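Local structure of predicted protein (5Z5M) at residues G193-R205 with L214-L226. The protein probably hydrolyses 5-hydroxyisourate and decarboxylates the OHCU product stereoselectively to (S)-allantoin, the last steps of urate degradation. Sequence-based numbering, arbitrary orientation.
Sequences GCPAEKMRIHLHR and LVGEFVTNDDGRL
Thr220 and the 196-199 loop form the tight end of this contact. With chi1 at 59°, the hydroxyl of Thr220 is tucked over its own backbone, facing the loop. From there OG1 donates to Ala196 O at 2.6 Å, in the carbonyl plane and on a lone pair. The same OG1 accepts a nearly straight bond from Met199 N at 2.8 Å. Thr220 is buried, and its methyl CG2 lies 3.6 Å from Ile201 CD1, the two side chains crossing at about a right angle. With an alanine here, Ala196 O and Met199 N would probably lose their shared hydroxyl partner, leaving the backbone bonds of Thr220 to hold the loop.

Strands 200-205 and 214-219 run on as an antiparallel hairpin of the transthyretin-like domain. Ile201 and Phe218 exchange two backbone bonds. Val215 and Gly216 both face Leu203, a classic beta bulge, and Val215 CG2 packs 3.5 Å from Leu203 CG. Leu203 CB also meets the edge of the Phe218 ring. Ile201 and Leu203 continue this apolar face onto Trp245 of strand 241-248.

His202, His204, Leu214 and Glu217 make the more exposed face, mixing polar and apolar groups. Glu217 lies alongside His202, with CG over one ring face, 3.8 Å from its centroid. Leu214 CD1 covers a face of His204, but crosses obliquely. Arg200 turns instead to Glu251. Near the loop, Glu197 OE1 and Asp222 OD1 are like charges 3.2 Å apart; Lys198, salt-bridged to Glu197, probably offsets their repulsion. A buried hydroxyl, both donor and acceptor, thus fixes the loop, while the exposed face relies on CH-pi contacts.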
loop_
_atom_site.group_PDB
_atom_site.type_symbol
_atom_site.label_atom_id
_atom_site.label_comp_id
_atom_site.label_asym_id
_atom_site.label_seq_id
_atom_site.Cartn_x
_atom_site.Cartn_y
_atom_site.Cartn_z
ATOM N N GLY A 193 -14.033 -2.274 -1.981
ATOM C CA GLY A 193 -14.205 -1.326 -0.890
ATOM C C GLY A 193 -15.039 -1.832 0.274
ATOM O O GLY A 193 -15.733 -1.063 0.945
ATOM N N CYS A 194 -14.956 -3.132 0.524
ATOM C CA CYS A 194 -15.766 -3.775 1.546
ATOM C C CYS A 194 -14.929 -4.767 2.336
ATOM O O CYS A 194 -13.916 -5.254 1.835
ATOM C CB CYS A 194 -16.956 -4.493 0.904
ATOM S SG CYS A 194 -16.492 -5.830 -0.244
ATOM N N PRO A 195 -15.345 -5.073 3.576
ATOM C CA PRO A 195 -14.718 -6.195 4.279
ATOM C C PRO A 195 -14.878 -7.469 3.462
ATOM O O PRO A 195 -15.878 -7.611 2.756
ATOM C CB PRO A 195 -15.509 -6.284 5.589
ATOM C CG PRO A 195 -16.140 -4.950 5.749
ATOM C CD PRO A 195 -16.426 -4.462 4.368
ATOM N N ALA A 196 -13.915 -8.375 3.544
ATOM C CA ALA A 196 -13.996 -9.622 2.784
ATOM C C ALA A 196 -14.610 -10.732 3.633
ATOM O O ALA A 196 -13.948 -11.295 4.501
ATOM C CB ALA A 196 -12.621 -10.028 2.287
ATOM N N GLU A 197 -15.877 -11.046 3.385
ATOM C CA GLU A 197 -16.580 -12.012 4.223
ATOM C C GLU A 197 -16.433 -13.443 3.708
ATOM O O GLU A 197 -16.321 -13.672 2.499
ATOM C CB GLU A 197 -18.064 -11.648 4.328
ATOM C CG GLU A 197 -18.811 -11.677 3.010
ATOM C CD GLU A 197 -20.282 -11.342 3.162
ATOM O OE1 GLU A 197 -20.980 -12.068 3.903
ATOM O OE2 GLU A 197 -20.740 -10.362 2.537
ATOM N N LYS A 198 -16.427 -14.389 4.648
ATOM C CA LYS A 198 -16.384 -15.823 4.369
ATOM C C LYS A 198 -15.080 -16.293 3.708
ATOM O O LYS A 198 -15.077 -17.288 2.987
ATOM C CB LYS A 198 -17.585 -16.227 3.499
ATOM C CG LYS A 198 -18.941 -15.805 4.071
ATOM C CD LYS A 198 -20.098 -16.380 3.242
ATOM C CE LYS A 198 -20.885 -15.292 2.522
ATOM N NZ LYS A 198 -21.886 -14.629 3.410
ATOM N N MET A 199 -13.972 -15.597 3.964
ATOM C CA MET A 199 -12.673 -16.038 3.449
ATOM C C MET A 199 -12.034 -17.017 4.431
ATOM O O MET A 199 -11.952 -16.723 5.622
ATOM C CB MET A 199 -11.733 -14.844 3.208
ATOM C CG MET A 199 -10.389 -15.233 2.583
ATOM S SD MET A 199 -9.206 -13.877 2.388
ATOM C CE MET A 199 -10.014 -12.863 1.150
ATOM N N ARG A 200 -11.595 -18.177 3.942
ATOM C CA ARG A 200 -10.871 -19.133 4.782
ATOM C C ARG A 200 -9.465 -18.632 5.041
ATOM O O ARG A 200 -8.806 -18.113 4.141
ATOM C CB ARG A 200 -10.800 -20.526 4.143
ATOM C CG ARG A 200 -12.121 -21.242 3.998
ATOM C CD ARG A 200 -11.914 -22.687 3.546
ATOM N NE ARG A 200 -11.047 -22.797 2.373
ATOM C CZ ARG A 200 -10.030 -23.649 2.270
ATOM N NH1 ARG A 200 -9.748 -24.478 3.267
ATOM N NH2 ARG A 200 -9.297 -23.679 1.165
ATOM N N ILE A 201 -9.014 -18.805 6.276
ATOM C CA ILE A 201 -7.698 -18.349 6.702
ATOM C C ILE A 201 -7.087 -19.385 7.634
ATOM O O ILE A 201 -7.699 -19.749 8.634
ATOM C CB ILE A 201 -7.762 -16.999 7.440
ATOM C CG1 ILE A 201 -8.363 -15.901 6.557
ATOM C CG2 ILE A 201 -6.368 -16.597 7.909
ATOM C CD1 ILE A 201 -8.601 -14.578 7.298
ATOM N N HIS A 202 -5.895 -19.874 7.299
ATOM C CA HIS A 202 -5.174 -20.770 8.194
ATOM C C HIS A 202 -3.997 -20.047 8.841
ATOM O O HIS A 202 -3.519 -19.032 8.329
ATOM C CB HIS A 202 -4.685 -22.014 7.448
ATOM C CG HIS A 202 -5.796 -22.871 6.928
ATOM N ND1 HIS A 202 -5.573 -24.001 6.165
ATOM C CD2 HIS A 202 -7.136 -22.767 7.063
ATOM C CE1 HIS A 202 -6.731 -24.549 5.852
ATOM N NE2 HIS A 202 -7.699 -23.822 6.381
ATOM N N LEU A 203 -3.558 -20.569 9.982
ATOM C CA LEU A 203 -2.429 -20.012 10.721
ATOM C C LEU A 203 -1.510 -21.132 11.196
ATOM O O LEU A 203 -1.955 -22.065 11.871
ATOM C CB LEU A 203 -2.915 -19.183 11.922
ATOM C CG LEU A 203 -1.822 -18.490 12.746
ATOM C CD1 LEU A 203 -0.993 -17.538 11.883
ATOM C CD2 LEU A 203 -2.429 -17.747 13.947
ATOM N N HIS A 204 -0.239 -21.046 10.819
ATOM C CA HIS A 204 0.788 -21.967 11.301
ATOM C C HIS A 204 1.820 -21.242 12.137
ATOM O O HIS A 204 2.117 -20.081 11.881
ATOM C CB HIS A 204 1.509 -22.655 10.141
ATOM C CG HIS A 204 0.682 -23.677 9.436
ATOM N ND1 HIS A 204 -0.318 -23.344 8.550
ATOM C CD2 HIS A 204 0.708 -25.032 9.480
ATOM C CE1 HIS A 204 -0.871 -24.445 8.077
ATOM N NE2 HIS A 204 -0.267 -25.484 8.627
ATOM N N ARG A 205 2.368 -21.935 13.130
ATOM C CA ARG A 205 3.590 -21.478 13.787
ATOM C C ARG A 205 4.783 -22.164 13.132
ATOM O O ARG A 205 4.819 -23.389 13.030
ATOM C CB ARG A 205 3.567 -21.772 15.286
ATOM C CG ARG A 205 4.754 -21.161 16.043
ATOM C CD ARG A 205 4.740 -21.525 17.525
ATOM N NE ARG A 205 3.637 -20.896 18.243
ATOM C CZ ARG A 205 2.562 -21.540 18.687
ATOM N NH1 ARG A 205 2.437 -22.850 18.504
ATOM N NH2 ARG A 205 1.612 -20.876 19.329
ATOM N N LEU A 214 0.136 -26.442 12.693
ATOM C CA LEU A 214 -1.140 -25.758 12.511
ATOM C C LEU A 214 -1.695 -25.305 13.853
ATOM O O LEU A 214 -1.866 -26.112 14.771
ATOM C CB LEU A 214 -2.140 -26.678 11.804
ATOM C CG LEU A 214 -3.512 -26.139 11.408
ATOM C CD1 LEU A 214 -3.390 -25.020 10.393
ATOM C CD2 LEU A 214 -4.364 -27.272 10.849
ATOM N N VAL A 215 -1.974 -24.014 13.984
ATOM C CA VAL A 215 -2.498 -23.518 15.251
ATOM C C VAL A 215 -3.919 -22.988 15.106
ATOM O O VAL A 215 -4.489 -22.465 16.062
ATOM C CB VAL A 215 -1.601 -22.417 15.855
ATOM C CG1 VAL A 215 -0.200 -22.956 16.111
ATOM C CG2 VAL A 215 -1.544 -21.219 14.948
ATOM N N GLY A 216 -4.495 -23.127 13.916
ATOM C CA GLY A 216 -5.894 -22.783 13.737
ATOM C C GLY A 216 -6.370 -22.635 12.305
ATOM O O GLY A 216 -5.602 -22.279 11.415
ATOM N N GLU A 217 -7.649 -22.933 12.093
ATOM C CA GLU A 217 -8.321 -22.653 10.831
ATOM C C GLU A 217 -9.472 -21.693 11.107
ATOM O O GLU A 217 -10.252 -21.906 12.035
ATOM C CB GLU A 217 -8.833 -23.936 10.177
ATOM C CG GLU A 217 -7.742 -24.928 9.799
ATOM C CD GLU A 217 -8.309 -26.239 9.287
ATOM O OE1 GLU A 217 -7.577 -26.981 8.596
ATOM O OE2 GLU A 217 -9.490 -26.527 9.573
ATOM N N PHE A 218 -9.574 -20.634 10.310
ATOM C CA PHE A 218 -10.552 -19.587 10.577
ATOM C C PHE A 218 -11.334 -19.204 9.334
ATOM O O PHE A 218 -11.000 -19.614 8.220
ATOM C CB PHE A 218 -9.861 -18.346 11.153
ATOM C CG PHE A 218 -8.905 -18.646 12.270
ATOM C CD1 PHE A 218 -9.352 -18.722 13.579
ATOM C CD2 PHE A 218 -7.561 -18.843 12.014
ATOM C CE1 PHE A 218 -8.472 -19.003 14.611
ATOM C CE2 PHE A 218 -6.679 -19.123 13.038
ATOM C CZ PHE A 218 -7.138 -19.201 14.341
ATOM N N VAL A 219 -12.394 -18.430 9.545
ATOM C CA VAL A 219 -13.191 -17.849 8.468
ATOM C C VAL A 219 -13.528 -16.413 8.864
ATOM O O VAL A 219 -13.724 -16.133 10.044
ATOM C CB VAL A 219 -14.500 -18.631 8.209
ATOM C CG1 VAL A 219 -15.113 -18.219 6.877
ATOM C CG2 VAL A 219 -14.259 -20.134 8.232
ATOM N N THR A 220 -13.584 -15.502 7.897
ATOM C CA THR A 220 -13.952 -14.125 8.202
ATOM C C THR A 220 -15.466 -13.965 8.308
ATOM O O THR A 220 -16.230 -14.648 7.607
ATOM C CB THR A 220 -13.428 -13.134 7.143
ATOM O OG1 THR A 220 -13.962 -13.478 5.855
ATOM C CG2 THR A 220 -11.901 -13.146 7.090
ATOM N N ASN A 221 -15.897 -13.057 9.180
ATOM C CA ASN A 221 -17.315 -12.733 9.306
ATOM C C ASN A 221 -17.684 -11.585 8.369
ATOM O O ASN A 221 -16.860 -11.163 7.556
ATOM C CB ASN A 221 -17.671 -12.386 10.760
ATOM C CG ASN A 221 -16.849 -11.229 11.316
ATOM O OD1 ASN A 221 -16.398 -10.351 10.580
ATOM N ND2 ASN A 221 -16.654 -11.228 12.632
ATOM N N ASP A 222 -18.907 -11.070 8.498
ATOM C CA ASP A 222 -19.390 -9.989 7.635
ATOM C C ASP A 222 -18.626 -8.687 7.839
ATOM O O ASP A 222 -18.722 -7.767 7.027
ATOM C CB ASP A 222 -20.884 -9.737 7.864
ATOM C CG ASP A 222 -21.730 -10.979 7.648
ATOM O OD1 ASP A 222 -21.195 -11.988 7.141
ATOM O OD2 ASP A 222 -22.935 -10.942 7.983
ATOM N N ASP A 223 -17.872 -8.614 8.931
ATOM C CA ASP A 223 -17.074 -7.439 9.237
ATOM C C ASP A 223 -15.638 -7.610 8.718
ATOM O O ASP A 223 -14.823 -6.693 8.804
ATOM C CB ASP A 223 -17.074 -7.184 10.746
ATOM C CG ASP A 223 -16.554 -5.812 11.111
ATOM O OD1 ASP A 223 -16.396 -4.966 10.204
ATOM O OD2 ASP A 223 -16.295 -5.580 12.311
ATOM N N GLY A 224 -15.339 -8.790 8.178
ATOM C CA GLY A 224 -14.024 -9.070 7.623
ATOM C C GLY A 224 -13.026 -9.469 8.693
ATOM O O GLY A 224 -11.823 -9.557 8.442
ATOM N N ARG A 225 -13.537 -9.711 9.896
ATOM C CA ARG A 225 -12.703 -10.090 11.021
ATOM C C ARG A 225 -12.859 -11.572 11.281
ATOM O O ARG A 225 -13.729 -12.209 10.701
ATOM C CB ARG A 225 -13.071 -9.247 12.245
ATOM C CG ARG A 225 -12.865 -7.760 11.957
ATOM C CD ARG A 225 -13.083 -6.848 13.147
ATOM N NE ARG A 225 -12.386 -5.581 12.933
ATOM C CZ ARG A 225 -12.974 -4.439 12.588
ATOM N NH1 ARG A 225 -14.289 -4.384 12.435
ATOM N NH2 ARG A 225 -12.246 -3.346 12.407
ATOM N N LEU A 226 -12.001 -12.141 12.120
ATOM C CA LEU A 226 -12.072 -13.578 12.356
ATOM C C LEU A 226 -13.315 -13.943 13.152
ATOM O O LEU A 226 -13.588 -13.358 14.195
ATOM C CB LEU A 226 -10.828 -14.079 13.087
ATOM C CG LEU A 226 -9.491 -13.923 12.358
ATOM C CD1 LEU A 226 -8.375 -14.519 13.186
ATOM C CD2 LEU A 226 -9.545 -14.571 10.978
#